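Local coordinates for protein beta-N-acetylglucosaminidase Nag2 (Vibrio harveyi, PDB 6EZS) that probably hydrolyses terminal non-reducing N-acetyl-D-hexosamine residues in N-acetyl-beta-D-hexosaminides, as a family 20 glycoside hydrolase, at residues L485-A490 with Y503-E508; R266-D271 with I577-W582; Q524-T529 with D545-L550; C272-H277 with L301-G306. All blocks are in the same frame, centred on the assembly; numbering follows the deposited sequence.

Interaction 1: L485-A490 with Y503-E508. With NAG (2-acetamido-2-deoxy-beta-D-glucopyranose), chain C.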
# COMPACT_ATOMS: atom_id res chain seq x y z
N LEU A 485 -10.40 -12.22 6.70
CA LEU A 485 -9.16 -11.60 7.18
C LEU A 485 -9.52 -10.23 7.71
O LEU A 485 -10.49 -9.63 7.24
CB LEU A 485 -8.11 -11.45 6.06
CG LEU A 485 -7.79 -12.60 5.10
CD1 LEU A 485 -6.64 -12.23 4.18
CD2 LEU A 485 -7.39 -13.87 5.80
N GLY A 486 -8.78 -9.74 8.69
CA GLY A 486 -9.06 -8.42 9.29
C GLY A 486 -7.87 -7.75 9.93
O GLY A 486 -6.89 -8.39 10.24
N TRP A 487 -7.97 -6.44 10.12
CA TRP A 487 -6.93 -5.69 10.84
C TRP A 487 -7.08 -5.95 12.32
O TRP A 487 -8.16 -6.27 12.80
CB TRP A 487 -7.04 -4.20 10.58
CG TRP A 487 -6.86 -3.76 9.16
CD1 TRP A 487 -7.78 -3.09 8.39
CD2 TRP A 487 -5.69 -3.93 8.33
NE1 TRP A 487 -7.27 -2.85 7.14
CE2 TRP A 487 -5.99 -3.35 7.07
CE3 TRP A 487 -4.42 -4.51 8.53
CZ2 TRP A 487 -5.09 -3.33 6.02
CZ3 TRP A 487 -3.51 -4.52 7.47
CH2 TRP A 487 -3.86 -3.93 6.23
N GLU A 488 -5.98 -5.78 13.05
CA GLU A 488 -5.85 -6.26 14.44
C GLU A 488 -6.93 -5.97 15.48
O GLU A 488 -7.08 -6.71 16.45
CB GLU A 488 -4.51 -5.90 15.02
CG GLU A 488 -4.09 -4.47 14.80
CD GLU A 488 -3.02 -4.08 15.76
OE1 GLU A 488 -3.02 -2.87 16.12
OE2 GLU A 488 -2.21 -4.98 16.15
N GLU A 489 -7.66 -4.89 15.27
CA GLU A 489 -8.72 -4.48 16.17
C GLU A 489 -9.87 -5.49 16.26
O GLU A 489 -10.55 -5.58 17.29
CB GLU A 489 -9.31 -3.15 15.69
CG GLU A 489 -9.44 -2.14 16.79
CD GLU A 489 -8.18 -1.31 16.95
OE1 GLU A 489 -7.75 -0.62 15.98
OE2 GLU A 489 -7.61 -1.32 18.06
N ALA A 490 -10.09 -6.20 15.16
CA ALA A 490 -11.09 -7.25 15.05
C ALA A 490 -11.00 -8.32 16.12
O ALA A 490 -12.00 -8.94 16.44
CB ALA A 490 -11.00 -7.91 13.69
N TYR A 503 -4.35 -9.15 10.95
CA TYR A 503 -3.22 -8.35 10.45
C TYR A 503 -2.79 -7.37 11.55
O TYR A 503 -3.48 -6.39 11.81
CB TYR A 503 -3.63 -7.62 9.16
CG TYR A 503 -3.62 -8.53 7.96
CD1 TYR A 503 -4.44 -9.65 7.91
CD2 TYR A 503 -2.78 -8.30 6.89
CE1 TYR A 503 -4.42 -10.51 6.83
CE2 TYR A 503 -2.75 -9.16 5.80
CZ TYR A 503 -3.58 -10.27 5.77
OH TYR A 503 -3.57 -11.14 4.71
N SER A 504 -1.68 -7.69 12.20
CA SER A 504 -1.16 -6.92 13.33
C SER A 504 -0.12 -5.87 12.91
O SER A 504 0.96 -6.21 12.44
CB SER A 504 -0.55 -7.87 14.34
OG SER A 504 -0.03 -7.15 15.44
N TRP A 505 -0.45 -4.59 13.10
CA TRP A 505 0.51 -3.48 12.87
C TRP A 505 1.06 -2.79 14.11
O TRP A 505 1.98 -2.01 14.00
CB TRP A 505 -0.09 -2.43 11.94
CG TRP A 505 -1.01 -1.47 12.60
CD1 TRP A 505 -0.67 -0.46 13.47
CD2 TRP A 505 -2.42 -1.40 12.42
NE1 TRP A 505 -1.80 0.22 13.85
CE2 TRP A 505 -2.88 -0.34 13.22
CE3 TRP A 505 -3.33 -2.13 11.67
CZ2 TRP A 505 -4.21 0.00 13.28
CZ3 TRP A 505 -4.63 -1.79 11.73
CH2 TRP A 505 -5.07 -0.74 12.53
N LEU A 506 0.48 -3.05 15.28
CA LEU A 506 0.90 -2.37 16.50
C LEU A 506 2.32 -2.74 16.92
O LEU A 506 3.19 -1.89 17.04
CB LEU A 506 -0.07 -2.67 17.64
CG LEU A 506 0.16 -1.83 18.90
CD1 LEU A 506 -0.04 -0.33 18.67
CD2 LEU A 506 -0.77 -2.31 20.00
N SER A 507 2.54 -4.02 17.15
CA SER A 507 3.78 -4.51 17.75
C SER A 507 3.81 -6.02 17.62
O SER A 507 2.76 -6.66 17.44
CB SER A 507 3.92 -4.09 19.23
OG SER A 507 3.04 -4.79 20.11
N GLU A 508 5.02 -6.57 17.69
CA GLU A 508 5.21 -8.02 17.69
C GLU A 508 4.62 -8.68 18.95
O GLU A 508 4.03 -9.76 18.90
CB GLU A 508 6.70 -8.34 17.57
CG GLU A 508 6.97 -9.72 17.03
CD GLU A 508 8.45 -9.95 16.84
OE1 GLU A 508 8.94 -9.73 15.70
OE2 GLU A 508 9.14 -10.34 17.82
C1 NAG C . -2.36 3.11 8.63
C2 NAG C . -3.88 3.15 8.30
C3 NAG C . -4.21 3.77 6.94
C4 NAG C . -3.41 5.03 6.67
C5 NAG C . -1.97 4.85 7.13
C6 NAG C . -1.15 6.13 6.99
C7 NAG C . -5.39 1.28 8.98
C8 NAG C . -5.67 -0.17 8.69
N2 NAG C . -4.37 1.75 8.27
O1 NAG C . -2.11 2.69 9.97
O3 NAG C . -5.59 4.09 6.88
O4 NAG C . -3.49 5.26 5.26
O5 NAG C . -2.02 4.47 8.50
O6 NAG C . 0.24 5.78 7.08
O7 NAG C . -6.05 1.93 9.78

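Interaction 2: R266-D271 with I577-W582. With NAG (2-acetamido-2-deoxy-beta-D-glucopyranose), chain C.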
# COMPACT_ATOMS: atom_id res chain seq x y z
N ARG A 266 4.25 -13.99 2.29
CA ARG A 266 5.24 -12.93 2.00
C ARG A 266 4.54 -11.92 1.08
O ARG A 266 4.47 -12.08 -0.14
CB ARG A 266 6.50 -13.52 1.37
CG ARG A 266 7.10 -14.67 2.18
CD ARG A 266 8.40 -15.21 1.58
NE ARG A 266 8.20 -15.69 0.21
CZ ARG A 266 7.58 -16.81 -0.16
NH1 ARG A 266 7.07 -17.66 0.74
NH2 ARG A 266 7.46 -17.09 -1.45
N GLY A 267 3.99 -10.88 1.70
CA GLY A 267 3.04 -10.01 1.03
C GLY A 267 3.38 -8.53 0.93
O GLY A 267 4.29 -8.01 1.61
N MET A 268 2.62 -7.87 0.06
CA MET A 268 2.71 -6.43 -0.12
C MET A 268 1.31 -5.94 -0.35
O MET A 268 0.59 -6.52 -1.18
CB MET A 268 3.59 -6.07 -1.32
CG MET A 268 3.83 -4.58 -1.51
SD MET A 268 2.67 -3.83 -2.67
CE MET A 268 2.91 -2.09 -2.34
N MET A 269 0.92 -4.91 0.39
CA MET A 269 -0.38 -4.29 0.24
C MET A 269 -0.22 -3.00 -0.54
O MET A 269 0.70 -2.23 -0.26
CB MET A 269 -0.99 -3.97 1.60
CG MET A 269 -2.47 -3.60 1.56
SD MET A 269 -2.91 -2.24 2.66
CE MET A 269 -2.22 -0.90 1.70
N LEU A 270 -1.11 -2.76 -1.50
CA LEU A 270 -1.14 -1.49 -2.22
C LEU A 270 -2.47 -0.84 -2.03
O LEU A 270 -3.49 -1.43 -2.34
CB LEU A 270 -0.91 -1.68 -3.72
CG LEU A 270 -0.89 -0.38 -4.55
CD1 LEU A 270 0.28 0.53 -4.16
CD2 LEU A 270 -0.81 -0.75 -6.02
N ASP A 271 -2.41 0.41 -1.56
CA ASP A 271 -3.56 1.31 -1.44
C ASP A 271 -3.94 1.92 -2.80
O ASP A 271 -3.26 2.84 -3.25
CB ASP A 271 -3.23 2.41 -0.43
CG ASP A 271 -4.36 3.42 -0.25
OD1 ASP A 271 -5.46 3.22 -0.82
OD2 ASP A 271 -4.14 4.42 0.47
N ILE A 577 4.67 -12.23 6.90
CA ILE A 577 5.04 -10.83 7.01
C ILE A 577 4.43 -10.09 5.84
O ILE A 577 4.26 -10.64 4.76
CB ILE A 577 6.59 -10.65 7.03
CG1 ILE A 577 7.15 -10.85 8.45
CG2 ILE A 577 7.00 -9.22 6.65
CD1 ILE A 577 7.17 -12.26 8.95
N GLN A 578 4.12 -8.82 6.06
CA GLN A 578 3.64 -7.97 4.98
C GLN A 578 4.13 -6.53 5.06
O GLN A 578 4.29 -5.97 6.14
CB GLN A 578 2.12 -7.99 4.93
CG GLN A 578 1.56 -7.23 3.74
CD GLN A 578 0.12 -7.56 3.50
OE1 GLN A 578 -0.17 -8.52 2.78
NE2 GLN A 578 -0.79 -6.77 4.10
N THR A 579 4.33 -5.93 3.90
CA THR A 579 4.72 -4.53 3.80
C THR A 579 3.62 -3.80 3.04
O THR A 579 2.93 -4.40 2.23
CB THR A 579 6.14 -4.36 3.18
OG1 THR A 579 6.44 -2.97 3.07
CG2 THR A 579 6.26 -4.99 1.82
N ALA A 580 3.42 -2.52 3.34
CA ALA A 580 2.26 -1.80 2.79
C ALA A 580 2.61 -0.42 2.30
O ALA A 580 3.44 0.26 2.90
CB ALA A 580 1.13 -1.72 3.81
N LEU A 581 1.95 -0.01 1.22
CA LEU A 581 2.07 1.33 0.66
C LEU A 581 0.73 2.03 0.75
O LEU A 581 -0.20 1.67 0.06
CB LEU A 581 2.55 1.29 -0.79
CG LEU A 581 2.98 2.65 -1.35
CD1 LEU A 581 4.24 3.19 -0.67
CD2 LEU A 581 3.21 2.56 -2.85
N TRP A 582 0.65 3.02 1.62
CA TRP A 582 -0.53 3.86 1.75
C TRP A 582 -0.31 5.06 0.84
O TRP A 582 0.80 5.58 0.75
CB TRP A 582 -0.73 4.25 3.20
CG TRP A 582 -0.86 3.05 4.07
CD1 TRP A 582 0.10 2.50 4.87
CD2 TRP A 582 -2.02 2.21 4.19
NE1 TRP A 582 -0.40 1.39 5.51
CE2 TRP A 582 -1.69 1.19 5.11
CE3 TRP A 582 -3.30 2.23 3.62
CZ2 TRP A 582 -2.60 0.20 5.46
CZ3 TRP A 582 -4.20 1.25 4.00
CH2 TRP A 582 -3.85 0.25 4.90
C1 NAG C . -2.36 3.11 8.63
C2 NAG C . -3.88 3.15 8.30
C3 NAG C . -4.21 3.77 6.94
C4 NAG C . -3.41 5.03 6.67
C5 NAG C . -1.97 4.85 7.13
C6 NAG C . -1.15 6.13 6.99
C7 NAG C . -5.39 1.28 8.98
C8 NAG C . -5.67 -0.17 8.69
N2 NAG C . -4.37 1.75 8.27
O1 NAG C . -2.11 2.69 9.97
O3 NAG C . -5.59 4.09 6.88
O4 NAG C . -3.49 5.26 5.26
O5 NAG C . -2.02 4.47 8.50
O6 NAG C . 0.24 5.78 7.08
O7 NAG C . -6.05 1.93 9.78

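Interaction 3: Q524-T529 with D545-L550. With NAG (2-acetamido-2-deoxy-beta-D-glucopyranose), chain C.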
# COMPACT_ATOMS: atom_id res chain seq x y z
N GLN A 524 2.51 -7.00 10.15
CA GLN A 524 2.69 -5.81 9.30
C GLN A 524 2.92 -4.55 10.17
O GLN A 524 2.14 -3.59 10.09
CB GLN A 524 1.44 -5.63 8.41
CG GLN A 524 1.67 -4.77 7.17
CD GLN A 524 0.40 -4.15 6.61
OE1 GLN A 524 -0.07 -4.53 5.54
NE2 GLN A 524 -0.16 -3.21 7.33
N PRO A 525 4.00 -4.54 10.98
CA PRO A 525 4.21 -3.43 11.94
C PRO A 525 4.41 -2.07 11.28
O PRO A 525 5.26 -1.95 10.39
CB PRO A 525 5.49 -3.83 12.70
CG PRO A 525 5.80 -5.21 12.29
CD PRO A 525 5.15 -5.46 10.97
N ALA A 526 3.64 -1.08 11.73
CA ALA A 526 3.71 0.28 11.19
C ALA A 526 5.12 0.88 11.22
O ALA A 526 5.55 1.53 10.26
CB ALA A 526 2.73 1.21 11.91
N GLN A 527 5.83 0.63 12.31
CA GLN A 527 7.16 1.20 12.54
C GLN A 527 8.24 0.73 11.53
O GLN A 527 9.17 1.47 11.24
CB GLN A 527 7.58 0.87 13.98
CG GLN A 527 8.72 1.70 14.55
CD GLN A 527 9.11 1.29 15.97
OE1 GLN A 527 8.67 0.26 16.51
NE2 GLN A 527 9.95 2.10 16.60
N THR A 528 8.10 -0.48 10.98
CA THR A 528 9.10 -1.02 10.05
C THR A 528 8.65 -1.42 8.64
O THR A 528 9.50 -1.56 7.77
CB THR A 528 9.85 -2.21 10.67
OG1 THR A 528 8.89 -3.12 11.20
CG2 THR A 528 10.77 -1.74 11.77
N THR A 529 7.36 -1.59 8.40
CA THR A 529 6.88 -2.09 7.09
C THR A 529 6.04 -1.10 6.27
O THR A 529 5.61 -1.44 5.16
CB THR A 529 6.07 -3.39 7.27
OG1 THR A 529 4.91 -3.13 8.06
CG2 THR A 529 6.91 -4.47 7.92
N ASP A 545 5.63 10.70 8.25
CA ASP A 545 6.54 10.30 9.32
C ASP A 545 5.88 10.04 10.66
O ASP A 545 6.57 10.00 11.68
CB ASP A 545 7.64 11.36 9.48
CG ASP A 545 7.12 12.69 10.05
OD1 ASP A 545 5.89 12.87 10.13
OD2 ASP A 545 7.93 13.57 10.42
N TRP A 546 4.56 9.83 10.69
CA TRP A 546 3.85 9.73 11.97
C TRP A 546 4.33 8.53 12.78
O TRP A 546 4.46 8.61 13.98
CB TRP A 546 2.32 9.73 11.78
CG TRP A 546 1.79 8.50 11.16
CD1 TRP A 546 1.59 8.27 9.82
CD2 TRP A 546 1.39 7.30 11.83
NE1 TRP A 546 1.10 7.00 9.62
CE2 TRP A 546 0.97 6.38 10.84
CE3 TRP A 546 1.38 6.89 13.17
CZ2 TRP A 546 0.51 5.09 11.15
CZ3 TRP A 546 0.94 5.61 13.49
CH2 TRP A 546 0.50 4.73 12.48
N ALA A 547 4.59 7.42 12.09
CA ALA A 547 5.22 6.24 12.68
C ALA A 547 6.74 6.35 12.82
O ALA A 547 7.34 5.43 13.33
CB ALA A 547 4.92 5.02 11.83
N ASN A 548 7.33 7.44 12.34
CA ASN A 548 8.77 7.75 12.28
C ASN A 548 9.36 7.54 10.89
O ASN A 548 8.90 6.69 10.13
CB ASN A 548 9.65 7.03 13.33
CG ASN A 548 9.70 7.76 14.66
OD1 ASN A 548 9.21 8.89 14.82
ND2 ASN A 548 10.32 7.10 15.65
N PRO A 549 10.39 8.33 10.54
CA PRO A 549 11.06 8.05 9.28
C PRO A 549 11.59 6.60 9.19
O PRO A 549 12.01 6.00 10.19
CB PRO A 549 12.20 9.06 9.27
CG PRO A 549 11.71 10.17 10.11
CD PRO A 549 10.89 9.55 11.19
N LEU A 550 11.55 6.02 8.01
CA LEU A 550 12.03 4.67 7.83
C LEU A 550 13.09 4.65 6.75
O LEU A 550 12.81 4.30 5.61
CB LEU A 550 10.88 3.72 7.52
CG LEU A 550 11.28 2.24 7.34
CD1 LEU A 550 11.83 1.65 8.62
CD2 LEU A 550 10.10 1.43 6.83
C1 NAG C . -2.36 3.11 8.63
C2 NAG C . -3.88 3.15 8.30
C3 NAG C . -4.21 3.77 6.94
C4 NAG C . -3.41 5.03 6.67
C5 NAG C . -1.97 4.85 7.13
C6 NAG C . -1.15 6.13 6.99
C7 NAG C . -5.39 1.28 8.98
C8 NAG C . -5.67 -0.17 8.69
N2 NAG C . -4.37 1.75 8.27
O1 NAG C . -2.11 2.69 9.97
O3 NAG C . -5.59 4.09 6.88
O4 NAG C . -3.49 5.26 5.26
O5 NAG C . -2.02 4.47 8.50
O6 NAG C . 0.24 5.78 7.08
O7 NAG C . -6.05 1.93 9.78
O HOH W 1 10.84 4.50 15.05
O HOH W 2 9.09 4.16 10.52

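Interaction 4: C272-H277 with L301-G306. With NAG (2-acetamido-2-deoxy-beta-D-glucopyranose), chain C.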
# COMPACT_ATOMS: atom_id res chain seq x y z
N CYS A 272 -5.02 1.42 -3.40
CA CYS A 272 -5.58 1.96 -4.66
C CYS A 272 -6.82 2.85 -4.47
O CYS A 272 -7.36 3.38 -5.44
CB CYS A 272 -5.93 0.82 -5.60
SG CYS A 272 -4.50 -0.11 -6.18
N ALA A 273 -7.28 3.00 -3.23
CA ALA A 273 -8.44 3.83 -2.95
C ALA A 273 -8.07 5.29 -2.83
O ALA A 273 -8.76 6.15 -3.36
CB ALA A 273 -9.10 3.36 -1.66
N ARG A 274 -7.01 5.59 -2.11
CA ARG A 274 -6.57 6.99 -1.93
C ARG A 274 -6.21 7.63 -3.26
O ARG A 274 -6.56 8.77 -3.51
CB ARG A 274 -5.39 7.09 -0.97
CG ARG A 274 -5.77 7.08 0.50
CD ARG A 274 -6.87 6.08 0.85
NE ARG A 274 -7.23 6.15 2.26
CZ ARG A 274 -6.53 5.63 3.26
NH1 ARG A 274 -5.41 4.93 3.02
NH2 ARG A 274 -6.96 5.79 4.51
N HIS A 275 -5.50 6.89 -4.09
CA HIS A 275 -5.23 7.25 -5.46
C HIS A 275 -5.32 6.00 -6.32
O HIS A 275 -4.90 4.91 -5.91
CB HIS A 275 -3.87 7.93 -5.57
CG HIS A 275 -3.88 9.36 -5.11
ND1 HIS A 275 -3.38 9.75 -3.89
CD2 HIS A 275 -4.37 10.47 -5.69
CE1 HIS A 275 -3.56 11.05 -3.74
NE2 HIS A 275 -4.16 11.51 -4.83
N PHE A 276 -5.87 6.16 -7.51
CA PHE A 276 -6.07 5.07 -8.42
C PHE A 276 -4.79 4.87 -9.23
O PHE A 276 -4.23 5.82 -9.75
CB PHE A 276 -7.24 5.38 -9.34
CG PHE A 276 -7.49 4.32 -10.37
CD1 PHE A 276 -8.03 3.10 -10.01
CD2 PHE A 276 -7.16 4.53 -11.70
CE1 PHE A 276 -8.26 2.12 -10.96
CE2 PHE A 276 -7.39 3.55 -12.65
CZ PHE A 276 -7.94 2.35 -12.28
N HIS A 277 -4.34 3.62 -9.32
CA HIS A 277 -3.19 3.25 -10.11
C HIS A 277 -3.71 2.36 -11.20
O HIS A 277 -4.46 1.42 -10.92
CB HIS A 277 -2.18 2.50 -9.24
CG HIS A 277 -2.01 3.12 -7.88
ND1 HIS A 277 -1.46 4.37 -7.70
CD2 HIS A 277 -2.37 2.68 -6.66
CE1 HIS A 277 -1.48 4.67 -6.42
NE2 HIS A 277 -2.02 3.66 -5.76
N LEU A 301 -8.80 -2.03 -2.14
CA LEU A 301 -9.66 -1.54 -3.22
C LEU A 301 -10.69 -0.48 -2.83
O LEU A 301 -11.19 0.23 -3.69
CB LEU A 301 -10.42 -2.72 -3.84
CG LEU A 301 -9.57 -3.71 -4.63
CD1 LEU A 301 -10.30 -5.03 -4.79
CD2 LEU A 301 -9.19 -3.10 -5.98
N THR A 302 -11.00 -0.39 -1.54
CA THR A 302 -12.06 0.49 -1.04
C THR A 302 -11.56 1.25 0.17
O THR A 302 -10.82 0.72 1.00
CB THR A 302 -13.35 -0.27 -0.64
OG1 THR A 302 -13.19 -0.86 0.66
CG2 THR A 302 -13.71 -1.37 -1.67
N ASP A 303 -11.98 2.51 0.26
CA ASP A 303 -11.69 3.34 1.42
C ASP A 303 -12.64 4.53 1.38
O ASP A 303 -13.58 4.53 0.57
CB ASP A 303 -10.20 3.76 1.45
CG ASP A 303 -9.62 3.78 2.87
OD1 ASP A 303 -10.24 4.39 3.76
OD2 ASP A 303 -8.55 3.18 3.10
N ASP A 304 -12.42 5.51 2.25
CA ASP A 304 -13.22 6.73 2.27
C ASP A 304 -13.14 7.57 0.99
O ASP A 304 -14.12 8.15 0.57
CB ASP A 304 -12.79 7.62 3.44
CG ASP A 304 -13.03 6.99 4.78
OD1 ASP A 304 -14.12 6.45 5.00
OD2 ASP A 304 -12.13 7.05 5.63
N GLU A 305 -11.96 7.59 0.39
CA GLU A 305 -11.63 8.47 -0.72
C GLU A 305 -11.86 7.83 -2.09
O GLU A 305 -11.69 8.50 -3.10
CB GLU A 305 -10.17 8.88 -0.62
CG GLU A 305 -9.85 9.70 0.63
CD GLU A 305 -9.70 8.88 1.92
OE1 GLU A 305 -9.54 7.63 1.89
OE2 GLU A 305 -9.77 9.50 2.99
N GLY A 306 -12.23 6.55 -2.12
CA GLY A 306 -12.60 5.89 -3.38
C GLY A 306 -13.07 4.45 -3.25
O GLY A 306 -12.71 3.74 -2.31
C1 NAG C . -2.36 3.11 8.63
C2 NAG C . -3.88 3.15 8.30
C3 NAG C . -4.21 3.77 6.94
C4 NAG C . -3.41 5.03 6.67
C5 NAG C . -1.97 4.85 7.13
C6 NAG C . -1.15 6.13 6.99
C7 NAG C . -5.39 1.28 8.98
C8 NAG C . -5.67 -0.17 8.69
N2 NAG C . -4.37 1.75 8.27
O1 NAG C . -2.11 2.69 9.97
O3 NAG C . -5.59 4.09 6.88
O4 NAG C . -3.49 5.26 5.26
O5 NAG C . -2.02 4.47 8.50
O6 NAG C . 0.24 5.78 7.08
O7 NAG C . -6.05 1.93 9.78
O HOH W 3 -9.34 7.60 4.81

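Interaction 1: L485-A490 with Y503-E508
W487 and W505 make an offset edge-to-face pair, the edge of W505 turned to the face of W487, with their planes 70° apart. The nearest atoms are W505 CZ3 and W487 CB, 3.6 Å apart. With CG of W487 set beside its own backbone N (chi1 -62°), the indole stands up from the strand and offers one face to the methyl carbon C8 of the sugar's acetamido group. C8 is 3.5 Å from W487 NE1, and W505 CZ3 touches the same methyl from a second direction. On its benzene side W487 runs into Y503, where CE3 lies 3.3 Å from Y503 CB.

E488 covers one face of W505. Its CG lies over the six-membered ring as a CH-pi contact, 4.1 Å from the centroid, and OE1 of its carboxylate also lies over the W505 face. OE2 takes a weak bond from L506 N at 3.4 Å, a weak link between the W505 loop and the residue just after strand 483-487. Behind the rings, Y503 N gives a nearly straight bond to G486 O (2.7 Å, 160° at the hydrogen), while E488 N to Y503 O is weak. L485 CD1 packs obliquely against the Y503 ring, nearest its OH.

Further out, W487 NE1 is bonded to E367 and Y503 OH to Y265, and H433 meets both W487 and Y503. Two neighbouring parallel strands thus deliver their C-terminal ends to one aromatic cluster, the tryptophan-lined acetamido pocket of a family 20 TIM-barrel active site.

Interaction 2: R266-D271 with I577-W582
R266-D271 and I577-L581 run as neighbouring parallel strands with axes 4.5 Å apart at closest and 19° between their directions, paired residue for residue from R266 with I577 to L270 with L581. This is the seam of the TIM barrel: the domain's first strand, 265-271, beside its last, 574-581. Bonds alternate across it. G267 N and M269 N give to I577 O and T579 O, T579 N and L581 N give back to G267 O and M269 O, and D271 N ends the ladder on L581 O.

Side chains divide cleanly between the two sides of the sheet. R266, M268, L270, I577, T579 and L581 share the outer one, where M268 CE rests 3.7 Å from L581 CB, L270 CD1 meets L581 CD2 at 3.8 Å, and helices 589-596 and 599-608 close over this layer. The inner side carries M269, Q578 and A580. Q578 passes over bare G267, its amide gripped by Y265 at the oxygen and Q524 at the nitrogen; M269 CB fits against A580 CB at 3.8 Å.

Where the strands end, W582 meets the sugar, and D271 OD2 lies at the edge of its ring; this oxygen also holds R274 by a salt bridge and accepts from C583 N. W582 lies between sugar and methionine, with C3 of the N-acetylglucosamine over one face. Bends at chi2 and chi3 (75°) curl M269 under the opposite face: SD makes a Met-aromatic contact, 4.0 Å from the centroid of the W582 six-membered ring, and CE a CH-pi contact at 3.6 Å.

Interaction 3: Q524-T529 with D545-L550
W546 crosses from its loop to touch A526, and its indole spans the distance between that residue and the sugar. From CB, CG is set between the backbone N and the carbonyl carbon (chi1 70°), which folds the ring back over its own neighbour: A547 CB sits under the ring centre, 4.1 Å from the plane. Beyond CG, the pyrrole side turns to the N-acetylglucosamine. NE1 gives an almost straight hydrogen bond to O6 of the sugar, 2.9 Å long with 174° at the hydrogen, and O6 lies in the indole plane. Past CE2, CZ2 passes 3.7 Å from O5 and O1 of the sugar. CH2, at the far end, reaches A526 CB at 4.2 Å.

Beyond the indole, methyl groups meet backbone carbonyls, with no direct hydrogen bond between the segments. A547 CB faces A526 O, and L550 forks against the backbone, with CD1 near Q527 O and CD2 3.2 Å from T528 O. Water joins the polar parts: one molecule accepts from Q527 NE2 (3.0 Å) and from N548 ND2 (2.7 Å), and a second lies between Q527 O and N548 O. Each segment is also braced internally. D545-N548 is a type I turn, and P525 O collects T528 N, T529 N and T529 OG1.

The short helical turn 526-529 follows strand 521-523 and is anchored through backbone bonds: A526 bonds to W505, just past strand 501-504, and T529 to A580 of strand 574-581. The 545-550 loop packs against it and leads into helix 552-557, whose K554 binds P549 O.

Interaction 4: C272-H277 with L301-G306
R274 lays its guanidinium flat against the carboxylate of D303, the two planes only 17° apart and stacked, with D303 OD2 3.1 Å above the plane over its centre. No N-H points at that oxygen, so the attraction there is one of charge. E305 approaches differently, coming to the edge: R274 NE gives a 2.8 Å salt-bridging hydrogen bond to E305 OE1; OE1 lies in the guanidinium plane, but NE meets it from above the carboxylate plane. A bend at chi2 (41°) brings the arginine tip back from a CB that points away from the 301-306 segment.

The outer nitrogens face the sugar. R274 NH1 bonds O4 of the N-acetylglucosamine at 3.0 Å and NH2 bonds O3 at 3.2 Å, while a water accepts from NH2 and bridges toward D304 OD2 and E305 OE2. Beneath, A273 CB wedges against D303 CB at 3.3 Å. D303 is itself fixed by H373, H300 and D304 N, and E305 OE2 by Y400.

The buried arginine has one carboxylate over its face and one at its edge, which should hold it positively charged and probably limits its rotation. It should therefore present its two terminal nitrogens in a fixed pose to the 3- and 4-hydroxyls, consistent with recognition of a terminal, non-reducing sugar.

In the fold
The four contacts surround one N-acetylglucosamine at the C-terminal mouth of the barrel, each meeting it mainly at one place: interaction 1 the acetamido methyl, interaction 2 a ring face, interaction 3 O6 and interaction 4 O3 and O4, the latter shared with W582. Interactions 1 and 2, centres about 13 Å apart, meet where W487 CZ2 lies 3.9 Å from W582 CH2. Interaction 3 joins both, through S504 O to Q524 N and T529 O to T579 OG1. Interactions 2 and 4 meet at D271 O and H277 NE2, 2.9 Å apart. Interactions 3 and 4 flank the sugar, centres about 21 Å apart. The predicted proton donor E438 has its side chain about 3 Å from that of E489.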